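Local atomic coordinates of RNA methyltransferase, TrmH family (Porphyromonas gingivalis, PDB entry 2I6D), a protein that probably transfers methyl groups to RNA, as a putative SPOUT-class RNA methyltransferase of the TrmH family with a knotted catalytic domain. Residues K76-Q81 with P86-F91; K20-E25 with S138-S143. One frame throughout, in Å; residues are numbered along the deposited sequence.

Contact 1 (K76-Q81 with P86-F91) lies within the small N-terminal domain, which resembles the substrate-binding domains of MRM3-like methyltransferases, whereas contact 2 (K20-E25 with S138-S143) ties that domain to the SpoU methylase domain. Their centres are 16 Å apart and their nearest atoms about 6 Å, so the two do not touch. In sequence, both segments of contact 1 fall between those of contact 2. The loop-on-strand packing of contact 1 is mainly apolar, its centre about 20 Å from that of the chain; the centre of the charged contact 2 lies nearer, at about 12 Å. R46 connects a segment of each: it pairs with V90 through the backbone and forms a salt bridge with E25.

Contact 1 (K76-Q81 with P86-F91); sequences KRISTQ and PLMAVF
M88, a selenomethionine, carries the contact from strand 87-92, reaching across to I78 in the loop that precedes the strand. At the start of the strand, L87 points away from the loop, its side chain packing on L48 of strand 45-51. M88 follows on the opposite face. With CG anti to the backbone N (chi1 -172°) and the chain extended to its end, it carries its selenium up to I78, where SE lies 3.9 Å from CD1 and 4.0 Å from CG1. The isoleucine and the selenomethionine lie alongside one another, pointing opposite ways. SE and CE of M88 both lie 3.6 Å from the carbonyl O of I78. The packing is mostly apolar, the selenomethionine end resting against this backbone carbonyl as well as the isoleucine side chain, and it sets a loop on one face of the mixed four-stranded sheet of the MRM3-like domain, in which strand 87-92 runs antiparallel between 27-31 and 45-51. No hydrogen bond joins the two segments. The loop has its own polar ties: S79 OG accepts from Q81 N at 2.8 Å in an ST turn and is also hydrogen-bonded to E31 OE1. Farther along, V90 turns its side chain to F12 and L13 of helix 7-15, the helix whose I10 also touches I78.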
ATOM      1  N   LYS A  76     -21.940 -11.825   5.124  1.00 24.62           N
ATOM      2  CA  LYS A  76     -21.340 -12.728   4.130  1.00 24.81           C
ATOM      3  C   LYS A  76     -21.978 -12.546   2.758  1.00 24.81           C
ATOM      4  O   LYS A  76     -21.421 -12.998   1.752  1.00 25.09           O
ATOM      5  CB  LYS A  76     -21.410 -14.204   4.558  1.00 24.75           C
ATOM      6  CG  LYS A  76     -20.601 -14.499   5.820  1.00 26.93           C
ATOM      7  CD  LYS A  76     -20.752 -15.952   6.307  1.00 25.69           C
ATOM      8  CE  LYS A  76     -19.892 -16.170   7.556  1.00 28.66           C
ATOM      9  NZ  LYS A  76     -19.813 -17.614   7.955  1.00 31.65           N
ATOM     10  N   ARG A  77     -23.150 -11.900   2.710  1.00 24.48           N
ATOM     11  CA  ARG A  77     -23.805 -11.636   1.427  1.00 24.68           C
ATOM     12  C   ARG A  77     -23.000 -10.653   0.584  1.00 25.09           C
ATOM     13  O   ARG A  77     -23.058 -10.697  -0.651  1.00 24.61           O
ATOM     14  CB  ARG A  77     -25.231 -11.133   1.624  1.00 24.48           C
ATOM     15  CG  ARG A  77     -26.150 -12.210   2.149  1.00 24.97           C
ATOM     16  CD  ARG A  77     -27.461 -11.626   2.673  1.00 23.94           C
ATOM     17  NE  ARG A  77     -28.289 -11.169   1.574  1.00 25.40           N
ATOM     18  CZ  ARG A  77     -29.409 -10.471   1.716  1.00 25.40           C
ATOM     19  NH1 ARG A  77     -29.832 -10.107   2.928  1.00 23.32           N
ATOM     20  NH2 ARG A  77     -30.106 -10.148   0.639  1.00 22.44           N
ATOM     21  N   ILE A  78     -22.213  -9.810   1.259  1.00 25.76           N
ATOM     22  CA  ILE A  78     -21.466  -8.734   0.588  1.00 25.99           C
ATOM     23  C   ILE A  78     -19.950  -8.706   0.886  1.00 26.42           C
ATOM     24  O   ILE A  78     -19.168  -8.137   0.108  1.00 26.37           O
ATOM     25  CB  ILE A  78     -22.119  -7.360   0.866  1.00 25.88           C
ATOM     26  CG1 ILE A  78     -22.167  -7.074   2.369  1.00 26.13           C
ATOM     27  CG2 ILE A  78     -23.507  -7.273   0.178  1.00 26.77           C
ATOM     28  CD1 ILE A  78     -22.554  -5.639   2.729  1.00 26.80           C
ATOM     29  N   SER A  79     -19.535  -9.321   1.989  1.00 25.42           N
ATOM     30  CA  SER A  79     -18.131  -9.268   2.407  1.00 26.58           C
ATOM     31  C   SER A  79     -17.200 -10.254   1.706  1.00 27.09           C
ATOM     32  O   SER A  79     -17.620 -11.284   1.184  1.00 26.37           O
ATOM     33  CB  SER A  79     -18.017  -9.424   3.936  1.00 26.51           C
ATOM     34  OG  SER A  79     -16.664  -9.579   4.355  1.00 26.68           O
ATOM     35  N   THR A  80     -15.909  -9.926   1.735  1.00 27.97           N
ATOM     36  CA  THR A  80     -14.876 -10.779   1.197  1.00 28.88           C
ATOM     37  C   THR A  80     -14.196 -11.535   2.324  1.00 28.92           C
ATOM     38  O   THR A  80     -13.284 -12.315   2.068  1.00 29.21           O
ATOM     39  CB  THR A  80     -13.797  -9.958   0.446  1.00 29.29           C
ATOM     40  OG1 THR A  80     -13.214  -8.986   1.336  1.00 30.59           O
ATOM     41  CG2 THR A  80     -14.428  -9.238  -0.767  1.00 30.41           C
ATOM     42  N   GLN A  81     -14.633 -11.300   3.559  1.00 28.32           N
ATOM     43  CA  GLN A  81     -13.892 -11.759   4.736  1.00 28.60           C
ATOM     44  C   GLN A  81     -14.502 -13.019   5.309  1.00 29.09           C
ATOM     45  O   GLN A  81     -15.711 -13.196   5.270  1.00 29.21           O
ATOM     46  CB  GLN A  81     -13.848 -10.669   5.808  1.00 28.11           C
ATOM     47  CG  GLN A  81     -13.099  -9.397   5.384  1.00 29.81           C
ATOM     48  CD  GLN A  81     -11.667  -9.670   4.979  1.00 31.16           C
ATOM     49  OE1 GLN A  81     -11.335  -9.657   3.791  1.00 33.75           O
ATOM     50  NE2 GLN A  81     -10.810  -9.932   5.960  1.00 31.08           N
ATOM     51  N   PRO A  86     -19.647  -5.849  10.727  1.00 29.97           N
ATOM     52  CA  PRO A  86     -20.873  -5.223  10.215  1.00 29.72           C
ATOM     53  C   PRO A  86     -20.783  -3.765   9.743  1.00 29.59           C
ATOM     54  O   PRO A  86     -21.632  -2.950  10.095  1.00 29.26           O
ATOM     55  CB  PRO A  86     -21.858  -5.362  11.396  1.00 29.91           C
ATOM     56  CG  PRO A  86     -21.017  -5.517  12.584  1.00 30.24           C
ATOM     57  CD  PRO A  86     -19.628  -5.925  12.201  1.00 30.41           C
ATOM     58  N   LEU A  87     -19.758  -3.447   8.947  1.00 28.42           N
ATOM     59  CA  LEU A  87     -19.598  -2.130   8.377  1.00 28.55           C
ATOM     60  C   LEU A  87     -18.736  -2.277   7.115  1.00 28.30           C
ATOM     61  O   LEU A  87     -17.669  -2.878   7.158  1.00 27.07           O
ATOM     62  CB  LEU A  87     -18.909  -1.189   9.398  1.00 27.90           C
ATOM     63  CG  LEU A  87     -18.802   0.287   9.037  1.00 28.77           C
ATOM     64  CD1 LEU A  87     -20.190   0.929   8.996  1.00 27.63           C
ATOM     65  CD2 LEU A  87     -17.846   0.995  10.050  1.00 28.71           C
HETATM   66  N   MSE A  88     -19.228  -1.754   6.002  1.00 28.86           N
HETATM   67  CA  MSE A  88     -18.493  -1.812   4.757  1.00 31.53           C
HETATM   68  C   MSE A  88     -18.662  -0.455   4.097  1.00 29.81           C
HETATM   69  O   MSE A  88     -19.791   0.035   3.952  1.00 29.41           O
HETATM   70  CB  MSE A  88     -19.045  -2.943   3.869  1.00 31.79           C
HETATM   71  CG  MSE A  88     -18.218  -3.215   2.609  1.00 33.41           C
HETATM   72 SE   MSE A  88     -18.809  -4.932   1.782  1.00 40.89          SE
HETATM   73  CE  MSE A  88     -17.499  -4.992   0.298  1.00 36.47           C
ATOM     74  N   ALA A  89     -17.539   0.168   3.737  1.00 28.15           N
ATOM     75  CA  ALA A  89     -17.535   1.476   3.065  1.00 27.77           C
ATOM     76  C   ALA A  89     -17.082   1.299   1.631  1.00 27.84           C
ATOM     77  O   ALA A  89     -16.267   0.435   1.339  1.00 28.38           O
ATOM     78  CB  ALA A  89     -16.577   2.463   3.819  1.00 25.96           C
ATOM     79  N   VAL A  90     -17.586   2.140   0.730  1.00 27.70           N
ATOM     80  CA  VAL A  90     -17.053   2.189  -0.606  1.00 26.04           C
ATOM     81  C   VAL A  90     -16.448   3.584  -0.763  1.00 26.66           C
ATOM     82  O   VAL A  90     -17.136   4.588  -0.525  1.00 26.69           O
ATOM     83  CB  VAL A  90     -18.124   1.938  -1.685  1.00 26.48           C
ATOM     84  CG1 VAL A  90     -17.488   2.122  -3.080  1.00 25.41           C
ATOM     85  CG2 VAL A  90     -18.708   0.503  -1.564  1.00 25.36           C
ATOM     86  N   PHE A  91     -15.173   3.632  -1.139  1.00 24.85           N
ATOM     87  CA  PHE A  91     -14.461   4.889  -1.366  1.00 25.89           C
ATOM     88  C   PHE A  91     -14.082   5.004  -2.813  1.00 26.58           C
ATOM     89  O   PHE A  91     -13.879   3.984  -3.489  1.00 26.58           O
ATOM     90  CB  PHE A  91     -13.159   4.925  -0.567  1.00 25.63           C
ATOM     91  CG  PHE A  91     -13.355   4.962   0.922  1.00 26.55           C
ATOM     92  CD1 PHE A  91     -13.836   6.113   1.557  1.00 26.00           C
ATOM     93  CD2 PHE A  91     -13.005   3.865   1.698  1.00 28.55           C
ATOM     94  CE1 PHE A  91     -14.008   6.146   2.956  1.00 28.36           C
ATOM     95  CE2 PHE A  91     -13.143   3.901   3.100  1.00 30.64           C
ATOM     96  CZ  PHE A  91     -13.652   5.046   3.720  1.00 28.84           C
TER

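Contact 2 (K20-E25 with S138-S143); sequences KYRLRE and SADVFS
R22 of helix 19-25 meets D140 in a salt bridge, NH2 donating to OD2 at 2.8 Å with an N-H...O angle of 168°. The acceptor lies in the guanidinium plane, but the bond reaches D140 from above its carboxylate plane, the two planes being 56° apart. The arginine chain bends at chi3 and the guanidinium is turned about CD-NE (chi4 -83°), which lays one face against the loop: S143 CA sits over its centre, 3.6 Å above the plane, and F142 O comes near CD and NE on the same face. The other nitrogens are also engaged. NE gives its proton to water 1 at 3.1 Å, and the water in turn donates to D140 OD2 at 2.6 Å, adding a bridged route beside the direct one. NH1 donates to the carbonyl O of L16, with a weak bond to that of R17. OD2 of D140 therefore accepts from R22 and water 1, and is also salt-bridged to R19 NH2; two arginines so close would probably favour its ionised form. The second carboxylate oxygen, OD1, accepts the backbone N of F142 at 3.0 Å, closing an Asx turn that fixes the carboxylate against its own loop. D140 O is used twice, by S143 N and by S143 OG, the hydroxyl donating in the carbonyl plane at 2.7 Å. The F142 ring, meanwhile, meets that of F28. D140-S143 thus forms a type I beta turn overlaid by an Asx turn, with S143 at the N-cap position of helix 144-148, and through R22 this turn of the SpoU methylase domain is joined to the N-terminal domain by an interdomain salt bridge.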
ATOM      1  N   LYS A  20     -11.150  -5.572 -12.172  1.00 28.20           N
ATOM      2  CA  LYS A  20     -11.898  -5.106 -13.334  1.00 27.78           C
ATOM      3  C   LYS A  20     -12.948  -4.072 -12.925  1.00 27.65           C
ATOM      4  O   LYS A  20     -13.067  -3.010 -13.550  1.00 27.13           O
ATOM      5  CB  LYS A  20     -12.543  -6.298 -14.048  1.00 27.79           C
ATOM      6  CG  LYS A  20     -13.561  -5.952 -15.117  1.00 27.71           C
ATOM      7  CD  LYS A  20     -14.314  -7.213 -15.551  1.00 27.91           C
ATOM      8  CE  LYS A  20     -15.428  -6.895 -16.516  1.00 28.08           C
ATOM      9  NZ  LYS A  20     -16.092  -8.143 -17.021  1.00 28.06           N
ATOM     10  N   TYR A  21     -13.696  -4.377 -11.867  1.00 27.00           N
ATOM     11  CA  TYR A  21     -14.773  -3.508 -11.442  1.00 27.47           C
ATOM     12  C   TYR A  21     -14.324  -2.331 -10.586  1.00 27.99           C
ATOM     13  O   TYR A  21     -14.932  -1.257 -10.655  1.00 27.75           O
ATOM     14  CB  TYR A  21     -15.903  -4.316 -10.797  1.00 27.88           C
ATOM     15  CG  TYR A  21     -16.569  -5.187 -11.846  1.00 27.43           C
ATOM     16  CD1 TYR A  21     -17.392  -4.621 -12.824  1.00 28.44           C
ATOM     17  CD2 TYR A  21     -16.334  -6.559 -11.900  1.00 26.70           C
ATOM     18  CE1 TYR A  21     -17.984  -5.395 -13.797  1.00 27.77           C
ATOM     19  CE2 TYR A  21     -16.933  -7.351 -12.885  1.00 27.59           C
ATOM     20  CZ  TYR A  21     -17.757  -6.758 -13.819  1.00 27.45           C
ATOM     21  OH  TYR A  21     -18.337  -7.510 -14.801  1.00 28.76           O
ATOM     22  N   ARG A  22     -13.243  -2.508  -9.824  1.00 27.98           N
ATOM     23  CA  ARG A  22     -12.654  -1.382  -9.103  1.00 29.02           C
ATOM     24  C   ARG A  22     -12.241  -0.322 -10.105  1.00 30.15           C
ATOM     25  O   ARG A  22     -12.490   0.856  -9.877  1.00 30.90           O
ATOM     26  CB  ARG A  22     -11.462  -1.801  -8.241  1.00 29.52           C
ATOM     27  CG  ARG A  22     -11.868  -2.687  -7.065  1.00 29.09           C
ATOM     28  CD  ARG A  22     -10.754  -2.770  -5.996  1.00 30.15           C
ATOM     29  NE  ARG A  22      -9.573  -3.486  -6.482  1.00 27.89           N
ATOM     30  CZ  ARG A  22      -9.438  -4.809  -6.493  1.00 27.89           C
ATOM     31  NH1 ARG A  22     -10.416  -5.589  -6.056  1.00 28.35           N
ATOM     32  NH2 ARG A  22      -8.317  -5.351  -6.947  1.00 28.43           N
ATOM     33  N   LEU A  23     -11.660  -0.757 -11.228  1.00 30.17           N
ATOM     34  CA  LEU A  23     -11.224   0.148 -12.284  1.00 31.09           C
ATOM     35  C   LEU A  23     -12.400   0.819 -12.982  1.00 31.18           C
ATOM     36  O   LEU A  23     -12.383   2.034 -13.205  1.00 31.37           O
ATOM     37  CB  LEU A  23     -10.378  -0.592 -13.327  1.00 31.54           C
ATOM     38  CG  LEU A  23      -8.947  -0.960 -12.943  1.00 32.84           C
ATOM     39  CD1 LEU A  23      -8.341  -1.814 -14.031  1.00 34.07           C
ATOM     40  CD2 LEU A  23      -8.090   0.295 -12.668  1.00 36.61           C
ATOM     41  N   ARG A  24     -13.418   0.031 -13.320  1.00 30.54           N
ATOM     42  CA  ARG A  24     -14.562   0.549 -14.075  1.00 30.57           C
ATOM     43  C   ARG A  24     -15.345   1.558 -13.233  1.00 30.45           C
ATOM     44  O   ARG A  24     -15.801   2.597 -13.741  1.00 29.29           O
ATOM     45  CB  ARG A  24     -15.469  -0.599 -14.483  1.00 30.57           C
ATOM     46  CG  ARG A  24     -16.455  -0.225 -15.529  1.00 31.16           C
ATOM     47  CD  ARG A  24     -17.235  -1.402 -15.975  1.00 29.72           C
ATOM     48  NE  ARG A  24     -16.502  -2.230 -16.925  1.00 29.02           N
ATOM     49  CZ  ARG A  24     -16.980  -3.364 -17.421  1.00 28.69           C
ATOM     50  NH1 ARG A  24     -18.186  -3.781 -17.066  1.00 28.90           N
ATOM     51  NH2 ARG A  24     -16.258  -4.078 -18.268  1.00 28.68           N
ATOM     52  N   GLU A  25     -15.481   1.234 -11.945  1.00 29.40           N
ATOM     53  CA  GLU A  25     -16.223   2.057 -10.996  1.00 30.36           C
ATOM     54  C   GLU A  25     -15.367   3.117 -10.325  1.00 30.01           C
ATOM     55  O   GLU A  25     -15.898   3.985  -9.623  1.00 30.52           O
ATOM     56  CB  GLU A  25     -16.854   1.178  -9.906  1.00 30.39           C
ATOM     57  CG  GLU A  25     -17.918   0.192 -10.412  1.00 31.20           C
ATOM     58  CD  GLU A  25     -19.057   0.880 -11.144  1.00 36.01           C
ATOM     59  OE1 GLU A  25     -19.414   2.022 -10.770  1.00 37.14           O
ATOM     60  OE2 GLU A  25     -19.597   0.276 -12.100  1.00 37.69           O
ATOM     61  N   SER A 138       3.539  -5.602  -9.222  1.00 26.88           N
ATOM     62  CA  SER A 138       3.291  -5.537  -7.763  1.00 26.60           C
ATOM     63  C   SER A 138       1.804  -5.710  -7.419  1.00 26.34           C
ATOM     64  O   SER A 138       0.928  -5.490  -8.259  1.00 25.20           O
ATOM     65  CB  SER A 138       3.853  -4.247  -7.176  1.00 25.99           C
ATOM     66  OG  SER A 138       5.275  -4.278  -7.247  1.00 28.03           O
ATOM     67  N   ALA A 139       1.527  -6.175  -6.208  1.00 26.01           N
ATOM     68  CA  ALA A 139       0.146  -6.413  -5.757  1.00 27.19           C
ATOM     69  C   ALA A 139      -0.673  -5.127  -5.797  1.00 27.73           C
ATOM     70  O   ALA A 139      -0.121  -4.034  -5.677  1.00 28.02           O
ATOM     71  CB  ALA A 139       0.139  -7.015  -4.343  1.00 26.63           C
ATOM     72  N   ASP A 140      -1.983  -5.259  -5.985  1.00 28.04           N
ATOM     73  CA  ASP A 140      -2.888  -4.110  -6.013  1.00 29.37           C
ATOM     74  C   ASP A 140      -3.167  -3.660  -4.565  1.00 30.05           C
ATOM     75  O   ASP A 140      -3.814  -4.389  -3.818  1.00 30.84           O
ATOM     76  CB  ASP A 140      -4.203  -4.507  -6.733  1.00 29.81           C
ATOM     77  CG  ASP A 140      -5.209  -3.356  -6.858  1.00 29.87           C
ATOM     78  OD1 ASP A 140      -5.000  -2.255  -6.316  1.00 35.03           O
ATOM     79  OD2 ASP A 140      -6.235  -3.561  -7.530  1.00 37.98           O
ATOM     80  N   VAL A 141      -2.718  -2.467  -4.179  1.00 30.38           N
ATOM     81  CA  VAL A 141      -2.876  -2.002  -2.782  1.00 31.80           C
ATOM     82  C   VAL A 141      -4.339  -1.810  -2.368  1.00 31.09           C
ATOM     83  O   VAL A 141      -4.656  -1.883  -1.173  1.00 31.43           O
ATOM     84  CB  VAL A 141      -2.064  -0.718  -2.443  1.00 31.52           C
ATOM     85  CG1 VAL A 141      -0.573  -1.007  -2.474  1.00 35.54           C
ATOM     86  CG2 VAL A 141      -2.440   0.444  -3.390  1.00 34.66           C
ATOM     87  N   PHE A 142      -5.213  -1.603  -3.351  1.00 30.90           N
ATOM     88  CA  PHE A 142      -6.640  -1.393  -3.087  1.00 30.46           C
ATOM     89  C   PHE A 142      -7.466  -2.667  -3.167  1.00 29.50           C
ATOM     90  O   PHE A 142      -8.699  -2.634  -3.032  1.00 29.26           O
ATOM     91  CB  PHE A 142      -7.194  -0.290  -3.977  1.00 31.54           C
ATOM     92  CG  PHE A 142      -6.568   1.050  -3.692  1.00 33.72           C
ATOM     93  CD1 PHE A 142      -6.829   1.701  -2.489  1.00 34.32           C
ATOM     94  CD2 PHE A 142      -5.696   1.635  -4.602  1.00 35.45           C
ATOM     95  CE1 PHE A 142      -6.230   2.919  -2.189  1.00 36.65           C
ATOM     96  CE2 PHE A 142      -5.100   2.870  -4.318  1.00 37.42           C
ATOM     97  CZ  PHE A 142      -5.369   3.505  -3.111  1.00 34.81           C
ATOM     98  N   SER A 143      -6.792  -3.794  -3.390  1.00 28.68           N
ATOM     99  CA  SER A 143      -7.466  -5.104  -3.361  1.00 28.61           C
ATOM    100  C   SER A 143      -7.839  -5.355  -1.888  1.00 27.57           C
ATOM    101  O   SER A 143      -7.137  -4.875  -1.008  1.00 28.74           O
ATOM    102  CB  SER A 143      -6.541  -6.210  -3.890  1.00 28.30           C
ATOM    103  OG  SER A 143      -5.415  -6.352  -3.026  1.00 28.73           O
TER
HETATM  104  O   HOH W   1      -7.627  -1.334  -7.449  1.00 47.82           O